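Local coordinates for protein periplasmic chaperone Spy (PDB 3OEO) that probably acts as an ATP-independent periplasmic chaperone that limits protein aggregation and aids refolding, binding substrates over a large region of its cradle-shaped dimer, at residues M53-L58 with L94-T99; R61-D66 with E79-K84. All coordinates share one frame; numbering follows the deposited sequence.

Contact 1 and contact 2 lie along one elongated, all-helical chain, with their centres about 19 Å apart. Contact 1 lays the loop 53-58 beside helix 87-104, with its centre about 6 Å from the centre of the chain. Contact 2 pairs helix 60-68 with helix 75-82 and lies farther out, about 19 Å from that centre. It is nested in the sequence inside the loop that contact 1 closes. Segments of both contacts touch the second subunit. Cadmium ions lie near both: one is about 5 Å from the side chain of His96 in contact 1, and another is bound by Asp66 in contact 2.

Contact 1 (M53-L58 with L94-T99); sequences MKRPPL and LAHMET
Met53 lies against Ala95, and this apolar pair makes most of the contact. The methionine chain is bent at both chi2 (75°) and chi3 (51°). The bends fold it back, and its end lies beside the Ala95 methyl. Its terminal CE comes to 3.6 Å from Ala95 CB. The placement of the thioether sulfur is doubtful, because it is modelled too close to that methyl. Met53 CA and Ala95 CA, the nearest such pair across the two segments, are 7.2 Å apart.

The segment 53-58 is irregular chain leading from helix 38-49 to helix 60-68. Here it runs beside helix 87-104, a central helix of the cradle-shaped Spy fold. Another side of that helix meets the second subunit, where Met97 packs on Met64 of that subunit.

Arg55 makes a looser approach. Its CB does not point at the helix, but the end of the side chain comes closer, and NH1 stands 4.3 Å from His96 CD2. NH1 arrives at the edge of the imidazole, near the ring plane. CD2 in turn approaches the guanidinium obliquely, neither over its face nor at its edge. The two planes are nearly perpendicular, so the groups do not stack. No hydrogen bond links them, and Arg55 NH1 is 5.1 Å from His96 NE2. On its other nitrogen, ND1, the histidine has a weak hydrogen bond to Gln100 OE1.

Within the helix, Thr99 OG1 gives a 2.6 Å hydrogen bond to His96 O. With chi1 at 63°, the hydroxyl lies beside both the backbone N and the carbonyl carbon of Thr99, turned back toward the preceding turn.

Contact 2 (R61-D66 with E79-K84); sequences RRAMHD and EAQIAK. With CD (cadmium ion), chain G.
Ala63 and Gln81 meet in a van der Waals contact of a methyl on an amide face. The methyl of Ala63 lies over the flat amide of Gln81, not at its rim. Ala63 CB is 3.4 Å from Gln81 NE2 and 3.8 Å from Gln81 OE1. The glutamine reaches it with CG anti to its backbone N (chi1 153°) and a bend at chi2 (68°). Met64 adds a lighter touch, with its CG 4.1 Å from Gln81 NE2, and the two side chains pass at a slant. The Gln81 side chain also packs on Glu60 and Ile67. With only an alanine at Gln81, the methyl of Ala63 and CG of Met64 would probably lose their partner, and a gap would be likely to open between the helices.

No hydrogen bond or salt bridge crosses between the segments. Within helix 60-68, Asp66 N bonds to Arg62 O in the regular helical way.

Of the two segments, 61-66 binds the metal. Asp66 OD1 binds a cadmium ion at 2.5 Å, and two waters are also ligands. Asp66 OD2 stays 3.7 Å from the cadmium ion, so the carboxylate binds through one oxygen. The ion does not touch the segment 79-84.

Aromatic contacts go to the dimer partner: the ring of His65 meets those of Phe115 and Phe119 of the second subunit.

Helix 60-68 and helix 75-82 run in opposite directions, joined by a short connection. The arrangement is a helical hairpin, placed far from the centre of the chain in the elongated cradle of the CpxP/Spy family.

Contact 1 (M53-L58 with L94-T99)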
# COMPACT_ATOMS: atom_id res chain seq x y z
N MET A 53 -4.46 1.53 -16.31
CA MET A 53 -3.56 0.89 -15.36
C MET A 53 -4.36 -0.02 -14.42
O MET A 53 -4.63 0.34 -13.27
CB MET A 53 -2.84 1.97 -14.55
CG MET A 53 -1.40 1.66 -14.23
SD MET A 53 -0.27 1.85 -15.64
CE MET A 53 -0.69 3.49 -16.24
N LYS A 54 -4.73 -1.20 -14.92
CA LYS A 54 -5.67 -2.10 -14.24
C LYS A 54 -5.27 -2.46 -12.80
O LYS A 54 -4.21 -3.04 -12.56
CB LYS A 54 -5.92 -3.36 -15.07
CG LYS A 54 -6.77 -3.13 -16.32
CD LYS A 54 -7.11 -4.43 -17.02
CE LYS A 54 -8.05 -4.20 -18.19
NZ LYS A 54 -8.38 -5.47 -18.90
N ARG A 55 -6.14 -2.10 -11.85
CA ARG A 55 -5.87 -2.26 -10.42
C ARG A 55 -6.36 -3.56 -9.75
O ARG A 55 -5.66 -4.10 -8.88
CB ARG A 55 -6.37 -1.03 -9.63
CG ARG A 55 -5.76 0.30 -10.06
CD ARG A 55 -5.93 1.39 -9.00
NE ARG A 55 -4.94 1.28 -7.92
CZ ARG A 55 -3.73 1.82 -7.95
NH1 ARG A 55 -3.32 2.53 -9.00
NH2 ARG A 55 -2.90 1.66 -6.92
N PRO A 56 -7.56 -4.07 -10.12
CA PRO A 56 -8.13 -5.14 -9.29
C PRO A 56 -8.11 -6.57 -9.87
O PRO A 56 -8.73 -6.83 -10.91
CB PRO A 56 -9.58 -4.68 -9.11
CG PRO A 56 -9.88 -3.83 -10.36
CD PRO A 56 -8.57 -3.57 -11.08
N PRO A 57 -7.42 -7.51 -9.19
CA PRO A 57 -7.70 -8.93 -9.40
C PRO A 57 -8.79 -9.39 -8.42
O PRO A 57 -8.63 -9.29 -7.20
CB PRO A 57 -6.36 -9.61 -9.10
CG PRO A 57 -5.63 -8.68 -8.18
CD PRO A 57 -6.25 -7.30 -8.31
N LEU A 58 -9.91 -9.88 -8.97
CA LEU A 58 -11.14 -10.06 -8.18
C LEU A 58 -11.22 -11.28 -7.25
O LEU A 58 -12.12 -11.35 -6.40
CB LEU A 58 -12.36 -10.01 -9.10
CG LEU A 58 -12.87 -8.62 -9.50
CD1 LEU A 58 -13.78 -8.70 -10.71
CD2 LEU A 58 -13.58 -7.93 -8.34
N LEU A 94 5.29 1.51 -10.22
CA LEU A 94 5.84 2.03 -11.47
C LEU A 94 4.90 3.06 -12.08
O LEU A 94 5.12 4.26 -11.95
CB LEU A 94 6.09 0.87 -12.44
CG LEU A 94 7.08 0.94 -13.62
CD1 LEU A 94 6.41 1.31 -14.94
CD2 LEU A 94 8.28 1.83 -13.34
N ALA A 95 3.83 2.58 -12.71
CA ALA A 95 2.84 3.43 -13.37
C ALA A 95 2.46 4.70 -12.62
O ALA A 95 2.30 5.76 -13.23
CB ALA A 95 1.62 2.63 -13.64
N HIS A 96 2.31 4.58 -11.31
CA HIS A 96 1.99 5.72 -10.45
C HIS A 96 3.09 6.78 -10.54
O HIS A 96 2.81 7.97 -10.67
CB HIS A 96 1.83 5.26 -8.99
CG HIS A 96 0.76 5.98 -8.23
ND1 HIS A 96 1.03 7.05 -7.40
CD2 HIS A 96 -0.58 5.79 -8.17
CE1 HIS A 96 -0.10 7.49 -6.87
NE2 HIS A 96 -1.09 6.74 -7.32
N MET A 97 4.34 6.34 -10.49
CA MET A 97 5.49 7.24 -10.53
C MET A 97 5.58 8.01 -11.84
O MET A 97 5.86 9.20 -11.84
CB MET A 97 6.79 6.46 -10.25
CG MET A 97 6.88 5.90 -8.84
SD MET A 97 8.32 4.83 -8.59
CE MET A 97 8.46 4.85 -6.81
N GLU A 98 5.29 7.33 -12.96
CA GLU A 98 5.19 7.99 -14.27
C GLU A 98 4.26 9.19 -14.20
O GLU A 98 4.64 10.30 -14.58
CB GLU A 98 4.67 7.03 -15.36
CG GLU A 98 5.30 5.64 -15.41
CD GLU A 98 4.98 4.89 -16.69
OE1 GLU A 98 5.58 3.81 -16.91
OE2 GLU A 98 4.14 5.36 -17.48
N THR A 99 3.05 8.96 -13.69
CA THR A 99 1.99 9.96 -13.67
C THR A 99 2.31 11.14 -12.75
O THR A 99 2.22 12.29 -13.16
CB THR A 99 0.62 9.35 -13.29
OG1 THR A 99 0.69 8.83 -11.96
CG2 THR A 99 0.24 8.24 -14.25

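Contact 2 (R61-D66 with E79-K84)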
# COMPACT_ATOMS: atom_id res chain seq x y z
N ARG A 61 -8.50 -10.96 -3.35
CA ARG A 61 -9.10 -10.33 -2.17
C ARG A 61 -9.97 -11.30 -1.36
O ARG A 61 -10.30 -11.03 -0.20
CB ARG A 61 -9.88 -9.06 -2.56
CG ARG A 61 -9.05 -7.79 -2.47
CD ARG A 61 -9.82 -6.56 -2.93
NE ARG A 61 -9.13 -5.33 -2.53
CZ ARG A 61 -9.53 -4.52 -1.56
NH1 ARG A 61 -10.64 -4.78 -0.87
NH2 ARG A 61 -8.83 -3.42 -1.28
N ARG A 62 -10.35 -12.41 -1.99
CA ARG A 62 -10.92 -13.56 -1.29
C ARG A 62 -9.81 -14.31 -0.56
O ARG A 62 -9.93 -14.62 0.62
CB ARG A 62 -11.65 -14.49 -2.27
CG ARG A 62 -12.54 -15.54 -1.61
CD ARG A 62 -12.96 -16.67 -2.56
NE ARG A 62 -13.59 -16.18 -3.79
CZ ARG A 62 -13.04 -16.25 -5.00
NH1 ARG A 62 -11.85 -16.82 -5.18
NH2 ARG A 62 -13.69 -15.77 -6.05
N ALA A 63 -8.71 -14.59 -1.28
CA ALA A 63 -7.57 -15.32 -0.71
C ALA A 63 -7.08 -14.72 0.61
O ALA A 63 -7.03 -15.43 1.61
CB ALA A 63 -6.43 -15.39 -1.72
N MET A 64 -6.76 -13.43 0.61
CA MET A 64 -6.34 -12.75 1.85
C MET A 64 -7.34 -13.06 2.95
O MET A 64 -6.97 -13.43 4.06
CB MET A 64 -6.25 -11.23 1.68
CG MET A 64 -5.79 -10.70 0.35
SD MET A 64 -6.60 -9.11 0.06
CE MET A 64 -5.54 -8.45 -1.24
N HIS A 65 -8.63 -12.89 2.64
CA HIS A 65 -9.70 -13.20 3.57
C HIS A 65 -9.55 -14.64 4.05
O HIS A 65 -9.50 -14.89 5.25
CB HIS A 65 -11.06 -12.97 2.91
CG HIS A 65 -12.17 -12.68 3.88
ND1 HIS A 65 -13.22 -13.55 4.11
CD2 HIS A 65 -12.40 -11.60 4.67
CE1 HIS A 65 -14.04 -13.02 4.99
NE2 HIS A 65 -13.57 -11.84 5.35
N ASP A 66 -9.43 -15.57 3.11
CA ASP A 66 -9.33 -17.01 3.40
C ASP A 66 -8.21 -17.36 4.39
O ASP A 66 -8.41 -18.16 5.30
CB ASP A 66 -9.20 -17.82 2.10
CG ASP A 66 -10.39 -17.60 1.15
OD1 ASP A 66 -11.36 -16.92 1.55
OD2 ASP A 66 -10.35 -18.12 -0.00
N GLU A 79 2.68 -16.64 2.18
CA GLU A 79 3.91 -16.46 1.40
C GLU A 79 3.72 -16.58 -0.10
O GLU A 79 4.39 -15.88 -0.87
CB GLU A 79 4.97 -17.50 1.79
CG GLU A 79 5.49 -17.46 3.22
CD GLU A 79 6.57 -18.50 3.47
OE1 GLU A 79 6.86 -19.33 2.58
OE2 GLU A 79 7.15 -18.48 4.57
N ALA A 80 2.83 -17.48 -0.53
CA ALA A 80 2.68 -17.82 -1.94
C ALA A 80 1.42 -17.22 -2.56
O ALA A 80 1.11 -17.48 -3.73
CB ALA A 80 2.71 -19.32 -2.13
N GLN A 81 0.72 -16.43 -1.76
CA GLN A 81 -0.35 -15.57 -2.24
C GLN A 81 0.26 -14.18 -2.53
O GLN A 81 0.15 -13.67 -3.65
CB GLN A 81 -1.49 -15.50 -1.22
CG GLN A 81 -2.35 -14.23 -1.23
CD GLN A 81 -3.21 -14.06 -2.48
OE1 GLN A 81 -3.12 -14.85 -3.43
NE2 GLN A 81 -4.05 -13.04 -2.49
N ILE A 82 0.90 -13.60 -1.50
CA ILE A 82 1.72 -12.39 -1.58
C ILE A 82 2.43 -12.19 -2.93
O ILE A 82 2.17 -11.22 -3.61
CB ILE A 82 2.81 -12.37 -0.47
CG1 ILE A 82 2.20 -12.20 0.92
CG2 ILE A 82 3.83 -11.24 -0.73
CD1 ILE A 82 3.23 -12.31 2.04
N ALA A 83 3.32 -13.11 -3.30
CA ALA A 83 4.19 -12.91 -4.46
C ALA A 83 3.48 -13.05 -5.81
O ALA A 83 4.05 -12.73 -6.85
CB ALA A 83 5.40 -13.85 -4.39
N LYS A 84 2.24 -13.57 -5.79
CA LYS A 84 1.37 -13.52 -6.97
C LYS A 84 0.89 -12.07 -7.10
O LYS A 84 0.59 -11.57 -8.19
CB LYS A 84 0.20 -14.50 -6.83
CG LYS A 84 -0.66 -14.66 -8.09
CD LYS A 84 -1.50 -15.95 -8.09
CE LYS A 84 -2.67 -15.90 -7.10
NZ LYS A 84 -3.70 -16.94 -7.36
CD CD G . -13.58 -18.05 1.71
O HOH W 1 -15.46 -17.20 0.04
O HOH W 2 -15.89 -18.27 2.46